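Local atomic coordinates of glycosyl hydrolases family 2, sugar binding domain protein (Bacteroides uniformis str. 3978 T3 ii, PDB entry 6D1P), a protein that probably hydrolyses O-glycosidic bonds as a family 2 beta-glucuronidase of a human gut bacterium. Residues 484-489 / 595-600; 514-519 / 587-592; 205-210 / 297-302; 268-273 / 282-287. All coordinates share one frame; numbering follows the deposited sequence.

Contact 1: 484-489 / 595-600; sequences AGWYGR and NQKGVV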
loop_
_atom_site.group_PDB
_atom_site.type_symbol
_atom_site.label_atom_id
_atom_site.label_comp_id
_atom_site.label_asym_id
_atom_site.label_seq_id
_atom_site.Cartn_x
_atom_site.Cartn_y
_atom_site.Cartn_z
ATOM N N ALA A 484 -6.394 19.260 -33.678
ATOM C CA ALA A 484 -6.207 20.643 -34.092
ATOM C C ALA A 484 -6.296 21.570 -32.900
ATOM O O ALA A 484 -7.265 21.531 -32.146
ATOM C CB ALA A 484 -7.272 21.024 -35.126
ATOM N N GLY A 485 -5.288 22.410 -32.732
ATOM C CA GLY A 485 -5.275 23.325 -31.616
ATOM C C GLY A 485 -4.856 22.730 -30.286
ATOM O O GLY A 485 -4.655 23.490 -29.325
ATOM N N TRP A 486 -4.711 21.405 -30.179
ATOM C CA TRP A 486 -4.323 20.797 -28.912
ATOM C C TRP A 486 -2.941 20.164 -29.006
ATOM O O TRP A 486 -1.987 20.714 -28.468
ATOM C CB TRP A 486 -5.349 19.786 -28.395
ATOM C CG TRP A 486 -4.993 19.497 -26.972
ATOM C CD1 TRP A 486 -4.444 18.339 -26.454
ATOM C CD2 TRP A 486 -5.063 20.426 -25.885
ATOM N NE1 TRP A 486 -4.209 18.493 -25.091
ATOM C CE2 TRP A 486 -4.579 19.763 -24.724
ATOM C CE3 TRP A 486 -5.503 21.751 -25.773
ATOM C CZ2 TRP A 486 -4.537 20.383 -23.477
ATOM C CZ3 TRP A 486 -5.457 22.359 -24.529
ATOM C CH2 TRP A 486 -4.970 21.676 -23.395
ATOM N N TYR A 487 -2.800 19.014 -29.656
ATOM C CA TYR A 487 -1.467 18.452 -29.817
ATOM C C TYR A 487 -0.782 18.896 -31.100
ATOM O O TYR A 487 0.440 18.736 -31.215
ATOM C CB TYR A 487 -1.516 16.926 -29.774
ATOM C CG TYR A 487 -1.968 16.343 -28.458
ATOM C CD1 TYR A 487 -1.265 16.606 -27.279
ATOM C CD2 TYR A 487 -3.085 15.508 -28.394
ATOM C CE1 TYR A 487 -1.669 16.055 -26.071
ATOM C CE2 TYR A 487 -3.497 14.956 -27.189
ATOM C CZ TYR A 487 -2.770 15.226 -26.033
ATOM O OH TYR A 487 -3.165 14.695 -24.835
ATOM N N GLY A 488 -1.532 19.441 -32.059
ATOM C CA GLY A 488 -0.927 19.944 -33.272
ATOM C C GLY A 488 -1.626 21.132 -33.898
ATOM O O GLY A 488 -2.854 21.159 -33.973
ATOM N N ARG A 489 -0.840 22.119 -34.340
ATOM C CA ARG A 489 -1.310 23.269 -35.106
ATOM C C ARG A 489 -2.421 24.026 -34.376
ATOM O O ARG A 489 -2.595 23.874 -33.159
ATOM C CB ARG A 489 -1.767 22.814 -36.498
ATOM C CG ARG A 489 -0.793 21.815 -37.143
ATOM C CD ARG A 489 -1.079 21.581 -38.624
ATOM N NE ARG A 489 -1.048 22.842 -39.350
ATOM C CZ ARG A 489 -1.678 23.055 -40.499
ATOM N NH1 ARG A 489 -2.390 22.079 -41.057
ATOM N NH2 ARG A 489 -1.606 24.250 -41.084
ATOM N N ASN A 595 -6.993 13.304 -16.079
ATOM C CA ASN A 595 -7.080 13.784 -17.452
ATOM C C ASN A 595 -8.236 14.779 -17.496
ATOM O O ASN A 595 -9.382 14.410 -17.229
ATOM C CB ASN A 595 -7.279 12.593 -18.380
ATOM C CG ASN A 595 -7.350 12.981 -19.852
ATOM O OD1 ASN A 595 -8.120 13.861 -20.258
ATOM N ND2 ASN A 595 -6.541 12.307 -20.666
ATOM N N GLN A 596 -7.938 16.056 -17.732
ATOM C CA GLN A 596 -8.943 17.112 -17.634
ATOM C C GLN A 596 -9.555 17.498 -18.991
ATOM O O GLN A 596 -9.945 18.653 -19.197
ATOM C CB GLN A 596 -8.337 18.324 -16.931
ATOM C CG GLN A 596 -7.863 17.926 -15.496
ATOM C CD GLN A 596 -7.125 19.042 -14.759
ATOM O OE1 GLN A 596 -5.887 19.048 -14.683
ATOM N NE2 GLN A 596 -7.878 19.981 -14.200
ATOM N N LYS A 597 -9.693 16.545 -19.915
ATOM C CA LYS A 597 -10.323 16.833 -21.198
ATOM C C LYS A 597 -11.840 16.655 -21.183
ATOM O O LYS A 597 -12.457 16.652 -22.255
ATOM C CB LYS A 597 -9.717 15.955 -22.281
ATOM C CG LYS A 597 -8.296 16.326 -22.648
ATOM C CD LYS A 597 -7.748 15.328 -23.692
ATOM C CE LYS A 597 -6.317 15.665 -24.090
ATOM N NZ LYS A 597 -5.315 15.386 -23.018
ATOM N N GLY A 598 -12.452 16.494 -20.008
ATOM C CA GLY A 598 -13.892 16.380 -19.948
ATOM C C GLY A 598 -14.575 17.716 -20.176
ATOM O O GLY A 598 -13.969 18.782 -20.078
ATOM N N VAL A 599 -15.867 17.675 -20.508
ATOM C CA VAL A 599 -16.668 18.889 -20.393
ATOM C C VAL A 599 -17.422 18.934 -19.075
ATOM O O VAL A 599 -18.172 19.892 -18.822
ATOM C CB VAL A 599 -17.626 19.083 -21.593
ATOM C CG1 VAL A 599 -16.837 19.519 -22.811
ATOM C CG2 VAL A 599 -18.414 17.810 -21.905
ATOM N N VAL A 600 -17.235 17.929 -18.219
ATOM C CA VAL A 600 -17.754 17.931 -16.858
ATOM C C VAL A 600 -16.669 17.355 -15.964
ATOM O O VAL A 600 -15.834 16.553 -16.405
ATOM C CB VAL A 600 -19.065 17.114 -16.685
ATOM C CG1 VAL A 600 -20.130 17.498 -17.727
ATOM C CG2 VAL A 600 -18.787 15.634 -16.734
HETATM O O HOH W 1 -2.726 17.032 -22.535
#
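Trp-486 and Lys-597 form the nearest backbone pair between 484-489 and 595-600, yet their CA atoms stand 10.5 Å apart, so these two loops of the TIM-barrel domain meet through long side chains. Segment 484-489 follows barrel strand 477-479 and folds back on itself, Gly-485 N giving a backbone hydrogen bond to Gly-488 O. Segment 595-600 is shaped by an Asx turn: Asn-595 OD1 accepts from Lys-597 N at 3.1 Å, with the donor lying in the carbonyl plane and an N-H...O angle of 151°. The turn fixes the root of Lys-597. Asn-Gln-Lys at 595-597 is consistent with the N-x-K motif, which in related beta-glucuronidases recognises the sugar carboxylate; this structure is apo. From the turn the lysine chain runs extended as far as CE, and the chi4 bend (71°) turns NZ onto the phenol of Tyr-487. NZ donates to Tyr-487 OH at 2.9 Å, while the methylene CE passes obliquely beside the indole, 3.7 Å from Trp-486 NE1. The two aromatic rings support each other: Trp-486 CD1 sits over the centre of the Tyr-487 ring, 3.4 Å above its plane. The ammonium's strongest partner is Asp-516, whose OD2 forms a salt bridge with it. A glycerol and a thiocyanate lie close to the exposed side chain of Tyr-487, consistent with a pocket there. The last link is a water at the indole edge, in the ring plane, that accepts from both Trp-486 NE1 at 3.3 Å and Lys-597 NZ at 3.1 Å.

Contact 2: 514-519 / 587-592; sequences GGDSHA and PDNPIP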
loop_
_atom_site.group_PDB
_atom_site.type_symbol
_atom_site.label_atom_id
_atom_site.label_comp_id
_atom_site.label_asym_id
_atom_site.label_seq_id
_atom_site.Cartn_x
_atom_site.Cartn_y
_atom_site.Cartn_z
ATOM N N GLY A 514 -10.263 17.586 -28.955
ATOM C CA GLY A 514 -10.669 18.453 -27.866
ATOM C C GLY A 514 -9.454 18.984 -27.133
ATOM O O GLY A 514 -8.502 19.449 -27.775
ATOM N N GLY A 515 -9.444 18.875 -25.807
ATOM C CA GLY A 515 -8.304 19.308 -25.026
ATOM C C GLY A 515 -8.673 19.525 -23.575
ATOM O O GLY A 515 -9.846 19.482 -23.188
ATOM N N ASP A 516 -7.633 19.743 -22.762
ATOM C CA ASP A 516 -7.800 19.862 -21.322
ATOM C C ASP A 516 -8.285 21.251 -20.942
ATOM O O ASP A 516 -7.898 22.259 -21.546
ATOM C CB ASP A 516 -6.479 19.584 -20.581
ATOM C CG ASP A 516 -6.013 18.127 -20.711
ATOM O OD1 ASP A 516 -6.292 17.319 -19.801
ATOM O OD2 ASP A 516 -5.370 17.777 -21.734
ATOM N N SER A 517 -9.117 21.305 -19.904
ATOM C CA SER A 517 -9.405 22.576 -19.264
ATOM C C SER A 517 -9.556 22.349 -17.765
ATOM O O SER A 517 -10.283 21.457 -17.330
ATOM C CB SER A 517 -10.658 23.248 -19.854
ATOM O OG SER A 517 -11.808 22.441 -19.737
ATOM N N HIS A 518 -8.844 23.155 -17.004
ATOM C CA HIS A 518 -8.909 23.212 -15.551
ATOM C C HIS A 518 -10.216 23.901 -15.195
ATOM O O HIS A 518 -10.343 25.117 -15.366
ATOM C CB HIS A 518 -7.702 23.994 -15.047
ATOM C CG HIS A 518 -7.414 23.857 -13.588
ATOM N ND1 HIS A 518 -7.613 22.686 -12.889
ATOM C CD2 HIS A 518 -6.849 24.727 -12.714
ATOM C CE1 HIS A 518 -7.219 22.855 -11.638
ATOM N NE2 HIS A 518 -6.752 24.084 -11.507
ATOM N N ALA A 519 -11.207 23.125 -14.756
ATOM C CA ALA A 519 -12.488 23.698 -14.367
ATOM C C ALA A 519 -12.286 24.914 -13.468
ATOM O O ALA A 519 -11.499 24.880 -12.507
ATOM C CB ALA A 519 -13.343 22.648 -13.659
ATOM N N PRO A 587 1.024 12.842 -13.266
ATOM C CA PRO A 587 1.186 13.280 -11.866
ATOM C C PRO A 587 1.121 14.786 -11.689
ATOM O O PRO A 587 0.730 15.268 -10.621
ATOM C CB PRO A 587 2.573 12.734 -11.491
ATOM C CG PRO A 587 3.288 12.649 -12.810
ATOM C CD PRO A 587 2.229 12.142 -13.747
ATOM N N ASP A 588 1.466 15.557 -12.712
ATOM C CA ASP A 588 1.625 16.991 -12.557
ATOM C C ASP A 588 0.514 17.794 -13.223
ATOM O O ASP A 588 0.666 19.009 -13.365
ATOM C CB ASP A 588 2.986 17.430 -13.113
ATOM C CG ASP A 588 4.169 16.732 -12.420
ATOM O OD1 ASP A 588 4.228 16.762 -11.169
ATOM O OD2 ASP A 588 5.030 16.148 -13.136
ATOM N N ASN A 589 -0.583 17.157 -13.647
ATOM C CA ASN A 589 -1.684 17.914 -14.231
ATOM C C ASN A 589 -2.246 18.885 -13.196
ATOM O O ASN A 589 -2.129 18.646 -11.988
ATOM C CB ASN A 589 -2.801 16.995 -14.715
ATOM C CG ASN A 589 -2.683 16.670 -16.188
ATOM O OD1 ASN A 589 -1.673 16.977 -16.814
ATOM N ND2 ASN A 589 -3.714 16.040 -16.747
ATOM N N PRO A 590 -2.847 19.990 -13.635
ATOM C CA PRO A 590 -3.444 20.931 -12.669
ATOM C C PRO A 590 -4.286 20.257 -11.592
ATOM O O PRO A 590 -4.271 20.700 -10.443
ATOM C CB PRO A 590 -4.283 21.854 -13.571
ATOM C CG PRO A 590 -3.587 21.827 -14.866
ATOM C CD PRO A 590 -3.034 20.434 -15.030
ATOM N N ILE A 591 -5.032 19.210 -11.926
ATOM C CA ILE A 591 -5.517 18.254 -10.937
ATOM C C ILE A 591 -4.662 16.994 -11.069
ATOM O O ILE A 591 -4.752 16.301 -12.100
ATOM C CB ILE A 591 -7.010 17.955 -11.105
ATOM C CG1 ILE A 591 -7.823 19.235 -10.848
ATOM C CG2 ILE A 591 -7.435 16.874 -10.090
ATOM C CD1 ILE A 591 -9.310 19.068 -11.034
ATOM N N PRO A 592 -3.795 16.694 -10.107
ATOM C CA PRO A 592 -2.849 15.585 -10.281
ATOM C C PRO A 592 -3.564 14.289 -10.624
ATOM O O PRO A 592 -4.640 13.991 -10.099
ATOM C CB PRO A 592 -2.151 15.516 -8.922
ATOM C CG PRO A 592 -2.194 16.932 -8.424
ATOM C CD PRO A 592 -3.542 17.442 -8.861
HETATM O O HOH W 2 -4.535 15.215 -19.459
#
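His-518 lays one face of its imidazole against Pro-590, where two irregular loops of the TIM-barrel domain come together. Pro-590 CB sits over the middle of the ring, 3.6 Å from the His-518 centroid and only 12° off the normal, a well-centred CH-pi contact in which the two side chains slide past each other in opposite directions. Ile-591 comes in differently, at the ring edge and near its plane, with CG1 3.8 Å from His-518 CE1. The histidine reaches this place because its CG is anti to the backbone N (chi1 -165°). Both ring nitrogens are also held: ND1 pairs with Gln-596 NE2, and NE2 with the carbonyl O of Gln-776 in strand 774-776, which ties the barrel loops to a C-terminal sheet. An alanine in place of His-518 would probably leave Pro-590 CB without its aromatic floor and the Gln-776 carbonyl without this partner. The other half of the contact is polar. Asp-516 and Asn-589 cross at about a right angle, their carboxylate and amide planes 75° apart, and Asp-516 OD1 stays 4.2 Å from Asn-589 ND2. Lys-597 holds the other carboxylate oxygen in a salt bridge, and the carbonyl O of Val-594 also takes ND2. A water bridges the pair, donating to Asp-516 OD1 at 2.8 Å and accepting from Asn-589 ND2 at 3.0 Å.

Contact 3: 205-210 / 297-302; sequences EQIRIE and LRTTQH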
loop_
_atom_site.group_PDB
_atom_site.type_symbol
_atom_site.label_atom_id
_atom_site.label_comp_id
_atom_site.label_asym_id
_atom_site.label_seq_id
_atom_site.Cartn_x
_atom_site.Cartn_y
_atom_site.Cartn_z
ATOM N N GLU A 205 -28.332 -21.232 -23.004
ATOM C CA GLU A 205 -26.928 -20.852 -22.959
ATOM C C GLU A 205 -26.692 -19.551 -23.721
ATOM O O GLU A 205 -26.121 -18.601 -23.177
ATOM C CB GLU A 205 -26.054 -21.987 -23.507
ATOM C CG GLU A 205 -24.638 -21.988 -22.951
ATOM C CD GLU A 205 -24.067 -23.393 -22.784
ATOM O OE1 GLU A 205 -23.994 -23.872 -21.626
ATOM O OE2 GLU A 205 -23.699 -24.018 -23.807
ATOM N N GLN A 206 -27.172 -19.471 -24.959
ATOM C CA GLN A 206 -26.967 -18.288 -25.778
ATOM C C GLN A 206 -28.218 -18.018 -26.607
ATOM O O GLN A 206 -28.905 -18.947 -27.038
ATOM C CB GLN A 206 -25.739 -18.474 -26.678
ATOM C CG GLN A 206 -25.158 -17.193 -27.255
ATOM C CD GLN A 206 -23.838 -17.437 -27.976
ATOM O OE1 GLN A 206 -22.859 -16.713 -27.760
ATOM N NE2 GLN A 206 -23.805 -18.461 -28.839
ATOM N N ILE A 207 -28.512 -16.732 -26.818
ATOM C CA ILE A 207 -29.663 -16.298 -27.612
ATOM C C ILE A 207 -29.251 -15.132 -28.496
ATOM O O ILE A 207 -29.170 -13.983 -28.043
ATOM C CB ILE A 207 -30.862 -15.910 -26.719
ATOM C CG1 ILE A 207 -31.412 -17.149 -26.009
ATOM C CG2 ILE A 207 -31.964 -15.187 -27.527
ATOM C CD1 ILE A 207 -32.775 -16.959 -25.416
ATOM N N ARG A 208 -28.998 -15.417 -29.763
ATOM C CA ARG A 208 -28.507 -14.423 -30.707
ATOM C C ARG A 208 -29.667 -13.938 -31.571
ATOM O O ARG A 208 -30.440 -14.748 -32.098
ATOM C CB ARG A 208 -27.384 -15.028 -31.556
ATOM C CG ARG A 208 -26.969 -14.247 -32.789
ATOM C CD ARG A 208 -26.350 -15.210 -33.805
ATOM N NE ARG A 208 -25.540 -14.536 -34.813
ATOM C CZ ARG A 208 -24.395 -15.026 -35.278
ATOM N NH1 ARG A 208 -23.941 -16.183 -34.806
ATOM N NH2 ARG A 208 -23.695 -14.361 -36.196
ATOM N N ILE A 209 -29.800 -12.622 -31.702
ATOM C CA ILE A 209 -30.939 -12.008 -32.366
ATOM C C ILE A 209 -30.403 -11.020 -33.389
ATOM O O ILE A 209 -29.809 -9.998 -33.018
ATOM C CB ILE A 209 -31.877 -11.309 -31.376
ATOM C CG1 ILE A 209 -32.364 -12.297 -30.320
ATOM C CG2 ILE A 209 -33.067 -10.716 -32.107
ATOM C CD1 ILE A 209 -33.366 -11.708 -29.364
ATOM N N GLU A 210 -30.611 -11.316 -34.673
ATOM C CA GLU A 210 -30.170 -10.451 -35.760
ATOM C C GLU A 210 -31.401 -9.892 -36.467
ATOM O O GLU A 210 -32.039 -10.572 -37.276
ATOM C CB GLU A 210 -29.274 -11.204 -36.724
ATOM C CG GLU A 210 -28.041 -11.823 -36.081
ATOM C CD GLU A 210 -27.033 -12.275 -37.127
ATOM O OE1 GLU A 210 -27.130 -11.811 -38.286
ATOM O OE2 GLU A 210 -26.153 -13.088 -36.798
ATOM N N LEU A 297 -38.411 -20.970 -16.645
ATOM C CA LEU A 297 -37.223 -20.203 -16.992
ATOM C C LEU A 297 -37.581 -19.229 -18.105
ATOM O O LEU A 297 -38.035 -19.638 -19.180
ATOM C CB LEU A 297 -36.088 -21.126 -17.426
ATOM C CG LEU A 297 -34.783 -20.439 -17.851
ATOM C CD1 LEU A 297 -34.086 -19.790 -16.659
ATOM C CD2 LEU A 297 -33.857 -21.420 -18.549
ATOM N N ARG A 298 -37.408 -17.942 -17.842
ATOM C CA ARG A 298 -37.672 -16.910 -18.827
ATOM C C ARG A 298 -36.427 -16.064 -19.021
ATOM O O ARG A 298 -35.668 -15.820 -18.076
ATOM C CB ARG A 298 -38.827 -16.002 -18.404
ATOM C CG ARG A 298 -39.186 -14.942 -19.437
ATOM C CD ARG A 298 -40.243 -13.980 -18.923
ATOM N NE ARG A 298 -40.963 -14.551 -17.790
ATOM C CZ ARG A 298 -42.016 -15.355 -17.900
ATOM N NH1 ARG A 298 -42.476 -15.689 -19.105
ATOM N NH2 ARG A 298 -42.596 -15.829 -16.804
ATOM N N THR A 299 -36.226 -15.616 -20.254
ATOM C CA THR A 299 -35.235 -14.593 -20.532
ATOM C C THR A 299 -35.817 -13.614 -21.534
ATOM O O THR A 299 -36.411 -14.017 -22.539
ATOM C CB THR A 299 -33.921 -15.188 -21.055
ATOM O OG1 THR A 299 -33.012 -14.127 -21.368
ATOM C CG2 THR A 299 -34.163 -16.026 -22.300
ATOM N N THR A 300 -35.651 -12.334 -21.244
ATOM C CA THR A 300 -36.164 -11.256 -22.072
ATOM C C THR A 300 -34.994 -10.522 -22.711
ATOM O O THR A 300 -34.015 -10.196 -22.030
ATOM C CB THR A 300 -37.001 -10.299 -21.232
ATOM O OG1 THR A 300 -38.022 -11.044 -20.558
ATOM C CG2 THR A 300 -37.619 -9.236 -22.094
ATOM N N GLN A 301 -35.099 -10.263 -24.008
ATOM C CA GLN A 301 -34.029 -9.640 -24.773
ATOM C C GLN A 301 -34.586 -8.483 -25.585
ATOM O O GLN A 301 -35.617 -8.633 -26.247
ATOM C CB GLN A 301 -33.377 -10.655 -25.711
ATOM C CG GLN A 301 -32.848 -11.873 -25.020
ATOM C CD GLN A 301 -31.481 -11.627 -24.450
ATOM O OE1 GLN A 301 -30.666 -10.919 -25.055
ATOM N NE2 GLN A 301 -31.218 -12.195 -23.271
ATOM N N HIS A 302 -33.900 -7.345 -25.556
ATOM C CA HIS A 302 -34.237 -6.261 -26.460
ATOM C C HIS A 302 -33.395 -6.335 -27.727
ATOM O O HIS A 302 -32.318 -6.934 -27.757
ATOM C CB HIS A 302 -34.041 -4.905 -25.795
ATOM C CG HIS A 302 -34.870 -4.717 -24.567
ATOM N ND1 HIS A 302 -34.563 -5.315 -23.361
ATOM C CD2 HIS A 302 -36.003 -4.004 -24.360
ATOM C CE1 HIS A 302 -35.469 -4.972 -22.462
ATOM N NE2 HIS A 302 -36.353 -4.178 -23.042
#
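Gln-301 NE2 donates to Thr-299 OG1 at 3.3 Å, nearly straight at 164° and with the hydroxyl in the amide plane. This bond ties together two residues that strand 297-302 turns toward strand 205-210 in the beta-sandwich domain of the family 2 glycosidase. The strand axes run 9.1 Å apart and 28° from parallel, the spacing of facing sheets, and each strand is the outermost of its own sheet. Gln-301 bends at chi2 (-83°), bringing its amide back along its own strand and leaving the aliphatic part to the isoleucines opposite. Ile-209 CD1 crosses it obliquely, 3.8 Å from Gln-301 CB, and Ile-207 CG2 lies 4.2 Å from Gln-301 CG. The far end of the amide is gripped too: Asn-416 ND2 bonds Gln-301 OE1 and also Ile-207 O, while its OD1 pairs with Ile-209 N. One asparagine from the TIM-barrel domain therefore bonds both strands. Thr-299 divides its two branches between the two kinds of neighbour, its hydroxyl turned to the amide and its methyl to the isoleucine: Ile-207 CD1 and Thr-299 CG2 meet tip to tip at 3.5 Å.

Contact 4: 268-273 / 282-287; sequences ISLKRP and ALYTCV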
loop_
_atom_site.group_PDB
_atom_site.type_symbol
_atom_site.label_atom_id
_atom_site.label_comp_id
_atom_site.label_asym_id
_atom_site.label_seq_id
_atom_site.Cartn_x
_atom_site.Cartn_y
_atom_site.Cartn_z
ATOM N N ILE A 268 -38.249 -14.831 -38.560
ATOM C CA ILE A 268 -39.572 -14.232 -38.512
ATOM C C ILE A 268 -39.597 -13.046 -39.464
ATOM O O ILE A 268 -38.586 -12.365 -39.676
ATOM C CB ILE A 268 -39.922 -13.828 -37.061
ATOM C CG1 ILE A 268 -40.144 -15.082 -36.204
ATOM C CG2 ILE A 268 -41.133 -12.917 -37.012
ATOM C CD1 ILE A 268 -39.115 -15.298 -35.111
ATOM N N SER A 269 -40.754 -12.833 -40.079
ATOM C CA SER A 269 -40.985 -11.783 -41.061
ATOM C C SER A 269 -41.697 -10.608 -40.403
ATOM O O SER A 269 -42.401 -10.780 -39.405
ATOM C CB SER A 269 -41.826 -12.331 -42.225
ATOM O OG SER A 269 -42.755 -13.331 -41.785
ATOM N N LEU A 270 -41.517 -9.407 -40.966
ATOM C CA LEU A 270 -42.140 -8.218 -40.385
ATOM C C LEU A 270 -42.120 -7.062 -41.371
ATOM O O LEU A 270 -41.073 -6.753 -41.946
ATOM C CB LEU A 270 -41.432 -7.805 -39.086
ATOM C CG LEU A 270 -41.901 -6.547 -38.346
ATOM C CD1 LEU A 270 -43.278 -6.717 -37.707
ATOM C CD2 LEU A 270 -40.883 -6.173 -37.287
ATOM N N LYS A 271 -43.270 -6.404 -41.526
ATOM C CA LYS A 271 -43.467 -5.303 -42.459
ATOM C C LYS A 271 -43.317 -3.964 -41.742
ATOM O O LYS A 271 -43.634 -3.841 -40.558
ATOM C CB LYS A 271 -44.854 -5.399 -43.113
ATOM C CG LYS A 271 -44.916 -6.124 -44.487
ATOM C CD LYS A 271 -44.000 -7.370 -44.621
ATOM C CE LYS A 271 -44.392 -8.546 -43.697
ATOM N NZ LYS A 271 -43.436 -9.699 -43.812
ATOM N N ARG A 272 -42.844 -2.950 -42.490
ATOM C CA ARG A 272 -42.380 -1.629 -42.046
ATOM C C ARG A 272 -42.122 -1.535 -40.542
ATOM O O ARG A 272 -42.807 -0.768 -39.845
ATOM C CB ARG A 272 -43.365 -0.526 -42.468
ATOM C CG ARG A 272 -42.939 0.234 -43.744
ATOM C CD ARG A 272 -43.554 1.649 -43.882
ATOM N NE ARG A 272 -42.701 2.701 -43.310
ATOM C CZ ARG A 272 -43.023 3.997 -43.251
ATOM N NH1 ARG A 272 -44.191 4.428 -43.730
ATOM N NH2 ARG A 272 -42.171 4.865 -42.714
ATOM N N PRO A 273 -41.128 -2.270 -40.020
ATOM C CA PRO A 273 -40.851 -2.238 -38.573
ATOM C C PRO A 273 -40.549 -0.841 -38.043
ATOM O O PRO A 273 -40.044 0.029 -38.753
ATOM C CB PRO A 273 -39.623 -3.154 -38.422
ATOM C CG PRO A 273 -39.047 -3.287 -39.822
ATOM C CD PRO A 273 -40.241 -3.209 -40.728
ATOM N N ALA A 282 -36.644 3.107 -30.707
ATOM C CA ALA A 282 -37.641 2.052 -30.614
ATOM C C ALA A 282 -36.966 0.697 -30.444
ATOM O O ALA A 282 -36.153 0.282 -31.279
ATOM C CB ALA A 282 -38.532 2.053 -31.859
ATOM N N LEU A 283 -37.323 0.001 -29.373
ATOM C CA LEU A 283 -36.765 -1.300 -29.055
ATOM C C LEU A 283 -37.863 -2.347 -29.089
ATOM O O LEU A 283 -38.932 -2.147 -28.503
ATOM C CB LEU A 283 -36.107 -1.292 -27.677
ATOM C CG LEU A 283 -34.793 -0.537 -27.510
ATOM C CD1 LEU A 283 -34.406 -0.446 -26.019
ATOM C CD2 LEU A 283 -33.722 -1.243 -28.301
ATOM N N TYR A 284 -37.598 -3.448 -29.789
ATOM C CA TYR A 284 -38.425 -4.638 -29.737
ATOM C C TYR A 284 -37.941 -5.543 -28.618
ATOM O O TYR A 284 -36.832 -5.392 -28.097
ATOM C CB TYR A 284 -38.383 -5.393 -31.067
ATOM C CG TYR A 284 -39.190 -4.774 -32.186
ATOM C CD1 TYR A 284 -38.803 -3.573 -32.762
ATOM C CD2 TYR A 284 -40.331 -5.403 -32.679
ATOM C CE1 TYR A 284 -39.520 -3.009 -33.785
ATOM C CE2 TYR A 284 -41.068 -4.844 -33.716
ATOM C CZ TYR A 284 -40.658 -3.645 -34.263
ATOM O OH TYR A 284 -41.373 -3.062 -35.290
ATOM N N THR A 285 -38.779 -6.513 -28.263
ATOM C CA THR A 285 -38.458 -7.460 -27.209
ATOM C C THR A 285 -38.667 -8.878 -27.707
ATOM O O THR A 285 -39.601 -9.146 -28.463
ATOM C CB THR A 285 -39.304 -7.207 -25.953
ATOM O OG1 THR A 285 -38.689 -6.170 -25.178
ATOM C CG2 THR A 285 -39.405 -8.460 -25.091
ATOM N N CYS A 286 -37.770 -9.773 -27.305
ATOM C CA CYS A 286 -37.908 -11.197 -27.549
ATOM C C CYS A 286 -37.881 -11.918 -26.211
ATOM O O CYS A 286 -36.953 -11.728 -25.418
ATOM C CB CYS A 286 -36.793 -11.701 -28.463
ATOM S SG CYS A 286 -36.720 -13.491 -28.638
ATOM N N VAL A 287 -38.904 -12.726 -25.948
ATOM C CA VAL A 287 -39.014 -13.470 -24.697
ATOM C C VAL A 287 -38.947 -14.951 -25.026
ATOM O O VAL A 287 -39.788 -15.471 -25.773
ATOM C CB VAL A 287 -40.309 -13.141 -23.935
ATOM C CG1 VAL A 287 -40.344 -13.895 -22.625
ATOM C CG2 VAL A 287 -40.444 -11.648 -23.691
#
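Apolar packing comes first: Leu-270 CD2 lies 3.8 Å from Tyr-284 CE2, the two side chains arriving from opposite directions across the beta-sandwich. Leu-270 stands on strand 263-271, at the border of the three-stranded sheet, and Tyr-284 on strand 284-292 of the facing four-stranded one. The tyrosine CG is anti to its carbonyl carbon (chi1 -76°), and the ring projects across to the opposite segment. The leucine methyl meets it obliquely, reaching along to the phenol oxygen as well, with Leu-270 CD2 3.7 Å from Tyr-284 OH. Pro-273, just past the end of its strand, closes on the same oxygen: its CA is 3.4 Å and its CB 3.6 Å from Tyr-284 OH.

The polar part of the contact is carried by that hydroxyl, which accepts a hydrogen bond from the backbone N of Gln-274, the residue after Pro-273. The aromatic part comes from Phe-305, whose ring meets that of Tyr-284 edge-to-face and also touches Leu-270. A phenylalanine at Tyr-284 would probably keep much of the leucine packing but leave Gln-274 N without this acceptor and open a gap beside Pro-273 CA.

Together these interactions let one tyrosine serve both sheets: its ring belongs to the hydrophobic interior of the sandwich, while its buried oxygen is satisfied by backbone and helps fix where the chain leaves strand 263-271.

In the fold
The four contacts fall into two nested pairs. Along the chain, contact 4 lies inside the loop closed by contact 3, and both belong to the beta-sandwich; their centres are 14 Å apart, and strands 284-292 and 295-303 are neighbours in one sheet, with Gln-301 O and Cys-286 N probably hydrogen-bonded at 2.7 Å. Later in the sequence, contact 2 is nested inside contact 1 among the TIM-barrel loops. Their centres lie 9 Å apart, and the Lys-597 to Asp-516 salt bridge joins them directly. Between the pairs, centres are 41 to 46 Å apart and nothing touches, so they are separate sites in different domains, though contacts 2 and 3 each also bond a neighbouring domain.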